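Local coordinates for uncharacterized protein lp_0118 (Lactobacillus plantarum, PDB 3K2Y), which is of unknown function but carries a HIRAN domain, a small beta-barrel module, and probably binds nucleic acid, as related domains do, at residues 37-42 against 48-53; 9-14 against 69-74; 23-28 against 58-63. All blocks are in the same frame, centred on the assembly; numbering follows the deposited sequence.

Interaction 1 of 3, residues 37-42 against 48-53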
ATOM      1  N   LEU A  37      13.101   7.175  -7.857  1.00 27.16           N
ATOM      2  CA  LEU A  37      12.457   6.946  -6.569  1.00 26.18           C
ATOM      3  C   LEU A  37      11.400   8.004  -6.282  1.00 26.27           C
ATOM      4  O   LEU A  37      11.554   9.171  -6.647  1.00 27.69           O
ATOM      5  CB  LEU A  37      13.497   6.941  -5.446  1.00 27.23           C
ATOM      6  CG  LEU A  37      14.158   5.616  -5.058  1.00 28.51           C
ATOM      7  CD1 LEU A  37      14.706   4.912  -6.282  1.00 31.26           C
ATOM      8  CD2 LEU A  37      15.267   5.895  -4.054  1.00 28.47           C
ATOM      9  N   GLN A  38      10.322   7.585  -5.625  1.00 26.13           N
ATOM     10  CA  GLN A  38       9.237   8.488  -5.288  1.00 24.82           C
ATOM     11  C   GLN A  38       8.753   8.262  -3.867  1.00 24.99           C
ATOM     12  O   GLN A  38       8.336   7.160  -3.504  1.00 24.99           O
ATOM     13  CB  GLN A  38       8.065   8.294  -6.248  1.00 28.70           C
ATOM     14  CG  GLN A  38       6.956   9.318  -6.062  1.00 32.39           C
ATOM     15  CD  GLN A  38       5.788   9.096  -7.007  1.00 36.34           C
ATOM     16  OE1 GLN A  38       4.939   8.230  -6.777  1.00 37.49           O
ATOM     17  NE2 GLN A  38       5.747   9.871  -8.086  1.00 36.51           N
ATOM     18  N   ARG A  39       8.811   9.320  -3.068  1.00 22.93           N
ATOM     19  CA  ARG A  39       8.368   9.268  -1.689  1.00 21.05           C
ATOM     20  C   ARG A  39       6.846   9.391  -1.659  1.00 22.19           C
ATOM     21  O   ARG A  39       6.271  10.280  -2.289  1.00 19.12           O
ATOM     22  CB  ARG A  39       8.993  10.420  -0.896  1.00 19.53           C
ATOM     23  CG  ARG A  39       8.632  10.422   0.575  1.00 22.20           C
ATOM     24  CD  ARG A  39       9.262   9.241   1.297  1.00 27.30           C
ATOM     25  NE  ARG A  39       8.485   8.830   2.464  1.00 31.90           N
ATOM     26  CZ  ARG A  39       8.233   9.612   3.506  1.00 33.33           C
ATOM     27  NH1 ARG A  39       8.697  10.851   3.530  1.00 36.81           N
ATOM     28  NH2 ARG A  39       7.517   9.161   4.521  1.00 33.03           N
ATOM     29  N   GLU A  40       6.194   8.492  -0.929  1.00 23.70           N
ATOM     30  CA  GLU A  40       4.741   8.532  -0.823  1.00 24.97           C
ATOM     31  C   GLU A  40       4.350   8.527   0.654  1.00 25.05           C
ATOM     32  O   GLU A  40       3.913   7.511   1.191  1.00 25.34           O
ATOM     33  CB  GLU A  40       4.123   7.329  -1.545  1.00 23.79           C
ATOM     34  CG  GLU A  40       4.676   7.103  -2.941  1.00 23.11           C
ATOM     35  CD  GLU A  40       3.976   5.973  -3.683  1.00 24.94           C
ATOM     36  OE1 GLU A  40       3.582   4.981  -3.033  1.00 22.95           O
ATOM     37  OE2 GLU A  40       3.836   6.071  -4.922  1.00 23.15           O
ATOM     38  N   SER A  41       4.519   9.670   1.313  1.00 25.12           N
ATOM     39  CA  SER A  41       4.185   9.769   2.727  1.00 25.66           C
ATOM     40  C   SER A  41       2.680   9.675   2.924  1.00 24.25           C
ATOM     41  O   SER A  41       2.206   9.584   4.053  1.00 23.56           O
ATOM     42  CB  SER A  41       4.706  11.083   3.318  1.00 26.03           C
ATOM     43  OG  SER A  41       3.941  12.189   2.876  1.00 27.58           O
ATOM     44  N   GLY A  42       1.938   9.693   1.820  1.00 24.40           N
ATOM     45  CA  GLY A  42       0.491   9.602   1.888  1.00 22.63           C
ATOM     46  C   GLY A  42      -0.014   8.184   1.646  1.00 24.42           C
ATOM     47  O   GLY A  42      -1.222   7.943   1.619  1.00 21.46           O
ATOM     48  N   ASN A  48       5.964   5.594   5.332  1.00 20.22           N
ATOM     49  CA  ASN A  48       7.383   5.651   4.984  1.00 18.07           C
ATOM     50  C   ASN A  48       7.630   5.100   3.591  1.00 16.15           C
ATOM     51  O   ASN A  48       8.774   5.017   3.135  1.00 14.78           O
ATOM     52  CB  ASN A  48       8.211   4.858   5.993  1.00 18.47           C
ATOM     53  CG  ASN A  48       8.465   5.629   7.270  1.00 18.70           C
ATOM     54  OD1 ASN A  48       8.223   5.127   8.360  1.00 19.92           O
ATOM     55  ND2 ASN A  48       8.964   6.854   7.139  1.00 20.14           N
ATOM     56  N   ALA A  49       6.537   4.733   2.928  1.00 15.45           N
ATOM     57  CA  ALA A  49       6.564   4.170   1.587  1.00 16.25           C
ATOM     58  C   ALA A  49       7.413   4.948   0.591  1.00 17.22           C
ATOM     59  O   ALA A  49       7.494   6.180   0.636  1.00 15.85           O
ATOM     60  CB  ALA A  49       5.142   4.048   1.051  1.00 18.13           C
ATOM     61  N   ILE A  50       8.040   4.193  -0.305  1.00 17.16           N
ATOM     62  CA  ILE A  50       8.873   4.732  -1.367  1.00 16.40           C
ATOM     63  C   ILE A  50       8.728   3.803  -2.564  1.00 17.55           C
ATOM     64  O   ILE A  50       9.277   2.697  -2.569  1.00 16.75           O
ATOM     65  CB  ILE A  50      10.367   4.766  -0.994  1.00 15.19           C
ATOM     66  CG1 ILE A  50      10.600   5.648   0.228  1.00 16.36           C
ATOM     67  CG2 ILE A  50      11.170   5.311  -2.164  1.00 13.56           C
ATOM     68  CD1 ILE A  50      12.029   5.578   0.737  1.00 17.13           C
ATOM     69  N   SER A  51       7.975   4.247  -3.566  1.00 17.95           N
ATOM     70  CA  SER A  51       7.785   3.450  -4.767  1.00 19.05           C
ATOM     71  C   SER A  51       8.976   3.617  -5.705  1.00 21.69           C
ATOM     72  O   SER A  51       9.655   4.647  -5.699  1.00 22.05           O
ATOM     73  CB  SER A  51       6.481   3.837  -5.480  1.00 19.11           C
ATOM     74  OG  SER A  51       6.345   5.241  -5.636  1.00 17.97           O
ATOM     75  N   VAL A  52       9.234   2.583  -6.496  1.00 24.43           N
ATOM     76  CA  VAL A  52      10.339   2.588  -7.441  1.00 26.06           C
ATOM     77  C   VAL A  52       9.781   2.654  -8.861  1.00 29.28           C
ATOM     78  O   VAL A  52       8.709   2.109  -9.143  1.00 30.69           O
ATOM     79  CB  VAL A  52      11.204   1.320  -7.270  1.00 24.34           C
ATOM     80  CG1 VAL A  52      12.442   1.400  -8.161  1.00 23.77           C
ATOM     81  CG2 VAL A  52      11.600   1.167  -5.803  1.00 22.09           C
ATOM     82  N   TRP A  53      10.499   3.333  -9.749  1.00 31.45           N
ATOM     83  CA  TRP A  53      10.047   3.479 -11.124  1.00 32.06           C
ATOM     84  C   TRP A  53      11.178   3.428 -12.144  1.00 33.40           C
ATOM     85  O   TRP A  53      12.346   3.636 -11.812  1.00 34.66           O
ATOM     86  CB  TRP A  53       9.295   4.799 -11.291  1.00 30.80           C
ATOM     87  CG  TRP A  53       8.189   5.010 -10.308  1.00 30.42           C
ATOM     88  CD1 TRP A  53       8.313   5.262  -8.971  1.00 29.03           C
ATOM     89  CD2 TRP A  53       6.785   5.010 -10.585  1.00 30.49           C
ATOM     90  NE1 TRP A  53       7.076   5.422  -8.400  1.00 28.95           N
ATOM     91  CE2 TRP A  53       6.118   5.273  -9.366  1.00 29.52           C
ATOM     92  CE3 TRP A  53       6.023   4.815 -11.747  1.00 31.26           C
ATOM     93  CZ2 TRP A  53       4.724   5.347  -9.274  1.00 30.78           C
ATOM     94  CZ3 TRP A  53       4.634   4.889 -11.657  1.00 30.96           C
ATOM     95  CH2 TRP A  53       4.000   5.153 -10.427  1.00 33.26           C
TER
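Ser51 OG is gripped from two sides: it donates to Glu40 OE2 at 2.7 Å and receives the indole N-H of Trp53, whose NE1 lies 2.9 Å away and points at it nearly within the ring plane. With OG wedged between its own backbone N and carbonyl carbon (chi1 48°), the hydroxyl faces strand 34-39. It meets the Glu40 carboxylate from above that group's plane. Glu40 reaches it with a chain extended beyond CG, and its other oxygen, OE1, bonds Tyr62 OH on strand 59-63. Gln38 CB approaches the indole obliquely, 3.7 Å from Trp53 NE1.

Beneath, the backbones form an antiparallel ladder. Gln38 and Ser51 are its hydrogen-bonded pair, Gln38 N to Ser51 O at 3.0 Å and Ser51 N to Gln38 O at 2.9 Å. Towards the turn of the hairpin, Ala49 O takes the N-H of Glu40 at 3.1 Å, nearly straight (171°), and a weak second bond from Arg39 NE.

On the opposite face, Leu37 CG touches Ile50 CG2 at 4.2 Å. Arg39 bends at chi2 to lay its guanidinium beside Asn48, with NH1 salt-bridged to Asp76. The hairpin thus separates a polar face, where a buried serine links the carboxylate and indole, from a face of Leu37, Arg39 and Ile50 packed on helix 68-76 and strand 96-103; the hydroxyl's proton is probably committed to Glu40, which should help the carboxylate stay charged.

Interaction 2 of 3, residues 9-14 against 69-74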
ATOM      1  N   ASP A   9      23.308   2.274   0.249  1.00 31.38           N
ATOM      2  CA  ASP A   9      23.269   0.836   0.458  1.00 30.62           C
ATOM      3  C   ASP A   9      22.327   0.172  -0.532  1.00 30.73           C
ATOM      4  O   ASP A   9      21.740   0.838  -1.382  1.00 32.25           O
ATOM      5  CB  ASP A   9      22.834   0.508   1.885  1.00 31.06           C
ATOM      6  CG  ASP A   9      23.641  -0.626   2.488  1.00 32.46           C
ATOM      7  OD1 ASP A   9      23.882  -1.634   1.785  1.00 31.52           O
ATOM      8  OD2 ASP A   9      24.030  -0.510   3.669  1.00 34.00           O
ATOM      9  N   THR A  10      22.189  -1.143  -0.420  1.00 29.87           N
ATOM     10  CA  THR A  10      21.324  -1.896  -1.312  1.00 28.35           C
ATOM     11  C   THR A  10      19.973  -2.186  -0.677  1.00 28.22           C
ATOM     12  O   THR A  10      19.867  -2.341   0.538  1.00 26.81           O
ATOM     13  CB  THR A  10      21.970  -3.234  -1.710  1.00 29.17           C
ATOM     14  OG1 THR A  10      22.366  -3.941  -0.531  1.00 29.20           O
ATOM     15  CG2 THR A  10      23.182  -2.997  -2.589  1.00 31.21           C
ATOM     16  N   VAL A  11      18.939  -2.252  -1.508  1.00 26.82           N
ATOM     17  CA  VAL A  11      17.595  -2.536  -1.024  1.00 26.04           C
ATOM     18  C   VAL A  11      16.881  -3.480  -1.983  1.00 25.71           C
ATOM     19  O   VAL A  11      17.307  -3.670  -3.125  1.00 22.30           O
ATOM     20  CB  VAL A  11      16.744  -1.242  -0.878  1.00 25.69           C
ATOM     21  CG1 VAL A  11      17.378  -0.307   0.136  1.00 25.30           C
ATOM     22  CG2 VAL A  11      16.603  -0.557  -2.219  1.00 23.99           C
ATOM     23  N   THR A  12      15.795  -4.076  -1.506  1.00 27.26           N
ATOM     24  CA  THR A  12      15.012  -4.991  -2.321  1.00 28.06           C
ATOM     25  C   THR A  12      13.702  -4.309  -2.680  1.00 28.10           C
ATOM     26  O   THR A  12      13.154  -3.548  -1.883  1.00 26.19           O
ATOM     27  CB  THR A  12      14.703  -6.288  -1.556  1.00 29.24           C
ATOM     28  OG1 THR A  12      15.924  -6.847  -1.050  1.00 34.57           O
ATOM     29  CG2 THR A  12      14.029  -7.296  -2.478  1.00 27.93           C
ATOM     30  N   VAL A  13      13.208  -4.576  -3.884  1.00 29.46           N
ATOM     31  CA  VAL A  13      11.956  -3.989  -4.337  1.00 31.00           C
ATOM     32  C   VAL A  13      10.872  -5.058  -4.315  1.00 32.50           C
ATOM     33  O   VAL A  13      10.945  -6.046  -5.045  1.00 33.02           O
ATOM     34  CB  VAL A  13      12.079  -3.423  -5.767  1.00 30.03           C
ATOM     35  CG1 VAL A  13      10.811  -2.681  -6.138  1.00 29.66           C
ATOM     36  CG2 VAL A  13      13.279  -2.496  -5.862  1.00 32.49           C
ATOM     37  N   VAL A  14       9.868  -4.853  -3.470  1.00 32.80           N
ATOM     38  CA  VAL A  14       8.769  -5.796  -3.336  1.00 30.61           C
ATOM     39  C   VAL A  14       7.481  -5.229  -3.919  1.00 32.07           C
ATOM     40  O   VAL A  14       7.463  -4.112  -4.445  1.00 32.28           O
ATOM     41  CB  VAL A  14       8.523  -6.140  -1.854  1.00 29.94           C
ATOM     42  CG1 VAL A  14       9.781  -6.731  -1.246  1.00 27.75           C
ATOM     43  CG2 VAL A  14       8.109  -4.892  -1.091  1.00 29.59           C
ATOM     44  N   GLN A  69      12.278   3.207   6.585  1.00 34.38           N
ATOM     45  CA  GLN A  69      12.633   4.279   7.513  1.00 35.12           C
ATOM     46  C   GLN A  69      13.809   5.194   7.174  1.00 32.76           C
ATOM     47  O   GLN A  69      13.625   6.396   6.988  1.00 31.79           O
ATOM     48  CB  GLN A  69      12.843   3.688   8.914  1.00 38.51           C
ATOM     49  CG  GLN A  69      13.523   4.622   9.902  1.00 42.60           C
ATOM     50  CD  GLN A  69      14.583   3.914  10.730  1.00 45.64           C
ATOM     51  OE1 GLN A  69      14.289   2.963  11.459  1.00 45.22           O
ATOM     52  NE2 GLN A  69      15.828   4.373  10.617  1.00 46.40           N
ATOM     53  N   PRO A  70      15.032   4.641   7.087  1.00 31.63           N
ATOM     54  CA  PRO A  70      16.222   5.446   6.780  1.00 30.51           C
ATOM     55  C   PRO A  70      16.102   6.378   5.576  1.00 29.04           C
ATOM     56  O   PRO A  70      16.246   7.595   5.700  1.00 27.80           O
ATOM     57  CB  PRO A  70      17.314   4.393   6.577  1.00 29.62           C
ATOM     58  CG  PRO A  70      16.845   3.239   7.418  1.00 31.22           C
ATOM     59  CD  PRO A  70      15.371   3.206   7.100  1.00 31.21           C
ATOM     60  N   TYR A  71      15.847   5.795   4.410  1.00 25.60           N
ATOM     61  CA  TYR A  71      15.737   6.566   3.181  1.00 25.30           C
ATOM     62  C   TYR A  71      14.538   7.507   3.196  1.00 25.51           C
ATOM     63  O   TYR A  71      14.588   8.601   2.624  1.00 22.45           O
ATOM     64  CB  TYR A  71      15.676   5.605   1.998  1.00 24.95           C
ATOM     65  CG  TYR A  71      16.843   4.650   1.995  1.00 26.36           C
ATOM     66  CD1 TYR A  71      18.135   5.105   1.727  1.00 28.08           C
ATOM     67  CD2 TYR A  71      16.669   3.304   2.309  1.00 26.47           C
ATOM     68  CE1 TYR A  71      19.221   4.246   1.773  1.00 28.88           C
ATOM     69  CE2 TYR A  71      17.752   2.433   2.358  1.00 26.32           C
ATOM     70  CZ  TYR A  71      19.022   2.911   2.088  1.00 29.32           C
ATOM     71  OH  TYR A  71      20.098   2.056   2.123  1.00 33.30           O
ATOM     72  N   ALA A  72      13.472   7.081   3.866  1.00 25.20           N
ATOM     73  CA  ALA A  72      12.266   7.891   3.977  1.00 25.15           C
ATOM     74  C   ALA A  72      12.608   9.196   4.687  1.00 24.10           C
ATOM     75  O   ALA A  72      12.142  10.267   4.298  1.00 24.41           O
ATOM     76  CB  ALA A  72      11.200   7.136   4.756  1.00 26.48           C
ATOM     77  N   THR A  73      13.433   9.097   5.724  1.00 23.96           N
ATOM     78  CA  THR A  73      13.846  10.267   6.493  1.00 24.47           C
ATOM     79  C   THR A  73      14.758  11.171   5.661  1.00 25.48           C
ATOM     80  O   THR A  73      14.618  12.395   5.683  1.00 25.01           O
ATOM     81  CB  THR A  73      14.590   9.853   7.782  1.00 24.88           C
ATOM     82  OG1 THR A  73      13.766   8.958   8.541  1.00 26.85           O
ATOM     83  CG2 THR A  73      14.913  11.079   8.633  1.00 25.14           C
ATOM     84  N   LEU A  74      15.688  10.566   4.924  1.00 24.18           N
ATOM     85  CA  LEU A  74      16.605  11.334   4.082  1.00 24.36           C
ATOM     86  C   LEU A  74      15.875  12.108   2.993  1.00 25.16           C
ATOM     87  O   LEU A  74      16.214  13.259   2.712  1.00 28.52           O
ATOM     88  CB  LEU A  74      17.638  10.413   3.429  1.00 23.81           C
ATOM     89  CG  LEU A  74      18.613   9.698   4.363  1.00 26.75           C
ATOM     90  CD1 LEU A  74      19.576   8.849   3.541  1.00 21.45           C
ATOM     91  CD2 LEU A  74      19.374  10.726   5.192  1.00 22.66           C
TER
HETATM   92  O   HOH W   1      19.973  -0.583   2.735  1.00 33.75           O
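The phenol ring of Tyr71 meets Val11 obliquely at its CE2 corner, while a water lies at the ring's edge, in its plane, next to OH. Val11 CG1 makes the apolar touch, 3.5 Å from Tyr71 CE2, and the two side chains approach from opposite directions, one off the strand and one off the helix. Val11 holds CG1 beside its own backbone N (chi1 -62°), which turns that methyl to the tyrosine.

At the end of the ring, Tyr71 OH lies 3.2 Å from Asp9 CB. The Asp9 carboxylate turns elsewhere, and its OD1 uses the anti lone pair to accept the N-H of Thr10 at 2.8 Å. The hydroxyl's polar link to the strand runs instead through the water, which is 2.7 Å from Tyr71 OH and donates to Thr10 O at 2.8 Å. Replacing Tyr71 with an alanine would probably leave Val11 CG1 facing a gap and deprive the water of its phenol partner, cutting the bridge from helix to strand.

Behind the ring, the helix turn is reinforced by Thr73, whose OG1 and N both bond Gln69 O. This is plain packing of helix 68-76 against the barrel: Tyr71 projects from the helix to strand 4-14, touching Leu99 of strand 96-103 and Ile50 of strand 50-53 on the way.

Interaction 3 of 3, residues 23-28 against 58-63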
ATOM      1  N   VAL A  23       4.851  -7.249 -15.749  1.00 52.86           N
ATOM      2  CA  VAL A  23       5.573  -8.174 -16.622  1.00 51.38           C
ATOM      3  C   VAL A  23       6.331  -7.496 -17.771  1.00 50.76           C
ATOM      4  O   VAL A  23       7.505  -7.793 -18.010  1.00 49.09           O
ATOM      5  CB  VAL A  23       4.613  -9.243 -17.202  1.00 49.97           C
ATOM      6  CG1 VAL A  23       3.483  -8.580 -17.970  1.00 50.08           C
ATOM      7  CG2 VAL A  23       5.379 -10.196 -18.094  1.00 50.11           C
ATOM      8  N   ALA A  24       5.667  -6.585 -18.476  1.00 50.75           N
ATOM      9  CA  ALA A  24       6.290  -5.884 -19.592  1.00 51.84           C
ATOM     10  C   ALA A  24       7.287  -4.828 -19.121  1.00 53.50           C
ATOM     11  O   ALA A  24       8.311  -4.599 -19.768  1.00 53.72           O
ATOM     12  CB  ALA A  24       5.219  -5.237 -20.466  1.00 50.74           C
ATOM     13  N   THR A  25       6.984  -4.188 -17.993  1.00 54.20           N
ATOM     14  CA  THR A  25       7.849  -3.152 -17.441  1.00 54.19           C
ATOM     15  C   THR A  25       9.213  -3.691 -17.016  1.00 54.31           C
ATOM     16  O   THR A  25      10.229  -3.013 -17.174  1.00 54.06           O
ATOM     17  CB  THR A  25       7.177  -2.454 -16.242  1.00 54.61           C
ATOM     18  OG1 THR A  25       6.030  -1.730 -16.703  1.00 53.53           O
ATOM     19  CG2 THR A  25       8.143  -1.490 -15.564  1.00 54.62           C
ATOM     20  N   LEU A  26       9.241  -4.907 -16.480  1.00 54.57           N
ATOM     21  CA  LEU A  26      10.506  -5.504 -16.068  1.00 55.22           C
ATOM     22  C   LEU A  26      11.359  -5.736 -17.312  1.00 57.05           C
ATOM     23  O   LEU A  26      12.516  -6.147 -17.222  1.00 57.31           O
ATOM     24  CB  LEU A  26      10.269  -6.836 -15.346  1.00 53.45           C
ATOM     25  CG  LEU A  26       9.509  -6.809 -14.015  1.00 52.75           C
ATOM     26  CD1 LEU A  26       9.476  -8.215 -13.428  1.00 51.64           C
ATOM     27  CD2 LEU A  26      10.181  -5.852 -13.043  1.00 49.81           C
ATOM     28  N   THR A  27      10.773  -5.462 -18.474  1.00 58.60           N
ATOM     29  CA  THR A  27      11.458  -5.633 -19.749  1.00 59.66           C
ATOM     30  C   THR A  27      12.157  -4.338 -20.151  1.00 59.95           C
ATOM     31  O   THR A  27      13.190  -4.362 -20.812  1.00 59.23           O
ATOM     32  CB  THR A  27      10.469  -6.023 -20.867  1.00 60.18           C
ATOM     33  OG1 THR A  27       9.648  -7.111 -20.425  1.00 59.55           O
ATOM     34  CG2 THR A  27      11.224  -6.444 -22.121  1.00 60.47           C
ATOM     35  N   THR A  28      11.583  -3.205 -19.755  1.00 60.84           N
ATOM     36  CA  THR A  28      12.166  -1.905 -20.075  1.00 61.71           C
ATOM     37  C   THR A  28      13.314  -1.599 -19.116  1.00 61.11           C
ATOM     38  O   THR A  28      13.816  -0.473 -19.064  1.00 61.50           O
ATOM     39  CB  THR A  28      11.117  -0.771 -19.971  1.00 62.85           C
ATOM     40  OG1 THR A  28      10.707  -0.610 -18.606  1.00 62.40           O
ATOM     41  CG2 THR A  28       9.899  -1.097 -20.822  1.00 63.48           C
ATOM     42  N   ALA A  58       7.544   3.809 -15.264  1.00 39.27           N
ATOM     43  CA  ALA A  58       6.667   2.652 -15.151  1.00 38.09           C
ATOM     44  C   ALA A  58       6.944   2.086 -13.766  1.00 37.48           C
ATOM     45  O   ALA A  58       8.089   1.779 -13.435  1.00 36.94           O
ATOM     46  CB  ALA A  58       6.997   1.622 -16.225  1.00 38.94           C
ATOM     47  N   LYS A  59       5.899   1.955 -12.955  1.00 35.59           N
ATOM     48  CA  LYS A  59       6.061   1.455 -11.597  1.00 32.03           C
ATOM     49  C   LYS A  59       6.632   0.044 -11.546  1.00 32.02           C
ATOM     50  O   LYS A  59       6.269  -0.815 -12.346  1.00 32.35           O
ATOM     51  CB  LYS A  59       4.725   1.504 -10.860  1.00 31.12           C
ATOM     52  CG  LYS A  59       4.849   1.333  -9.360  1.00 26.92           C
ATOM     53  CD  LYS A  59       3.523   1.574  -8.675  1.00 25.35           C
ATOM     54  CE  LYS A  59       3.701   1.690  -7.169  1.00 26.48           C
ATOM     55  NZ  LYS A  59       2.416   2.003  -6.485  1.00 23.01           N
ATOM     56  N   LEU A  60       7.536  -0.175 -10.595  1.00 31.46           N
ATOM     57  CA  LEU A  60       8.181  -1.467 -10.400  1.00 29.33           C
ATOM     58  C   LEU A  60       7.798  -2.073  -9.061  1.00 29.05           C
ATOM     59  O   LEU A  60       7.805  -3.294  -8.899  1.00 29.21           O
ATOM     60  CB  LEU A  60       9.702  -1.315 -10.459  1.00 32.30           C
ATOM     61  CG  LEU A  60      10.386  -1.328 -11.825  1.00 32.86           C
ATOM     62  CD1 LEU A  60       9.712  -0.350 -12.754  1.00 35.96           C
ATOM     63  CD2 LEU A  60      11.849  -0.977 -11.652  1.00 34.95           C
ATOM     64  N   GLY A  61       7.474  -1.213  -8.098  1.00 28.55           N
ATOM     65  CA  GLY A  61       7.096  -1.688  -6.781  1.00 24.79           C
ATOM     66  C   GLY A  61       7.447  -0.713  -5.675  1.00 24.27           C
ATOM     67  O   GLY A  61       7.312   0.497  -5.842  1.00 21.65           O
ATOM     68  N   TYR A  62       7.895  -1.244  -4.540  1.00 24.07           N
ATOM     69  CA  TYR A  62       8.263  -0.424  -3.390  1.00 22.43           C
ATOM     70  C   TYR A  62       9.533  -0.914  -2.727  1.00 24.05           C
ATOM     71  O   TYR A  62       9.944  -2.058  -2.921  1.00 24.31           O
ATOM     72  CB  TYR A  62       7.157  -0.444  -2.334  1.00 21.47           C
ATOM     73  CG  TYR A  62       5.927   0.332  -2.710  1.00 21.19           C
ATOM     74  CD1 TYR A  62       4.954  -0.218  -3.540  1.00 20.52           C
ATOM     75  CD2 TYR A  62       5.753   1.639  -2.263  1.00 21.27           C
ATOM     76  CE1 TYR A  62       3.838   0.519  -3.921  1.00 21.29           C
ATOM     77  CE2 TYR A  62       4.646   2.382  -2.638  1.00 25.97           C
ATOM     78  CZ  TYR A  62       3.694   1.820  -3.467  1.00 23.47           C
ATOM     79  OH  TYR A  62       2.621   2.580  -3.864  1.00 24.84           O
ATOM     80  N   ILE A  63      10.154  -0.037  -1.939  1.00 25.19           N
ATOM     81  CA  ILE A  63      11.352  -0.409  -1.190  1.00 25.36           C
ATOM     82  C   ILE A  63      10.774  -1.242  -0.051  1.00 24.42           C
ATOM     83  O   ILE A  63       9.803  -0.823   0.577  1.00 21.71           O
ATOM     84  CB  ILE A  63      12.057   0.821  -0.559  1.00 26.01           C
ATOM     85  CG1 ILE A  63      12.467   1.829  -1.640  1.00 27.43           C
ATOM     86  CG2 ILE A  63      13.266   0.362   0.253  1.00 23.66           C
ATOM     87  CD1 ILE A  63      13.639   1.403  -2.486  1.00 30.10           C
TER
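Apolar packing carries this contact, and nearly all of it passes through one methyl of Thr25. Thr25 CG2 lies 3.4 Å from Ala58 CB, so the threonine is seated where the loop before the strand runs into strand 59-63. OG1 sits beside the backbone N (chi1 -66°), which puts CG2 anti to that N and carries the methyl off the helix towards the strand. Thr25 and Leu60 cross at a slant; the leucine turns its CD1 branch to the same methyl, although the place of CD1 in the model is less sure. Ala58 CB also meets the hydroxyl side of the threonine, 3.5 Å from Thr25 OG1, and so spans both branches of that side chain. Lys59 adds backbone to the same surface, its carbonyl O being 3.8 Å from Thr25 CG2.

Hydrogen bonds work within each segment rather than between the two. Thr25 O accepts twice from Thr28, from the backbone N at 2.9 Å and from OG1 at 2.8 Å, the hydroxyl lying in the carbonyl plane on a lone pair. The pair of bonds fastens the type I turn running from Thr25 to Thr28. On the strand, the fully extended Lys59 side chain reaches along to Tyr62, where Lys59 NZ donates to Tyr62 OH at 2.7 Å. Both Lys59 and Tyr62 pack on Tyr45 of the second subunit.

In the fold, helix 22-25 is set at the beginning of strand 59-63, which lies in the barrel between strands 4-14 and 50-53. Leu60 is packed further by Leu29 and Thr54 from loops, and Leu26 rests on Gln90.

Overall arrangement
From the N terminus, strand 4-14 supplies the first half of interaction 2, whose loop closes only when helix 68-76 returns to it. Inside that long loop, interaction 3 brings helix 22-25 to the beginning of strand 59-63, and inside interaction 3 sits interaction 1, the hairpin of strands 34-39 and 50-53. The three are therefore nested, and none cross. Strand 59-63 lies between strands 50-53 and 4-14, joining the hairpin to the N-terminal strand. Interactions 2 and 3, about 17 Å apart between centres, fall on opposite sides of the chain's centre, one helix at each; interactions 1 and 3 both touch the second subunit.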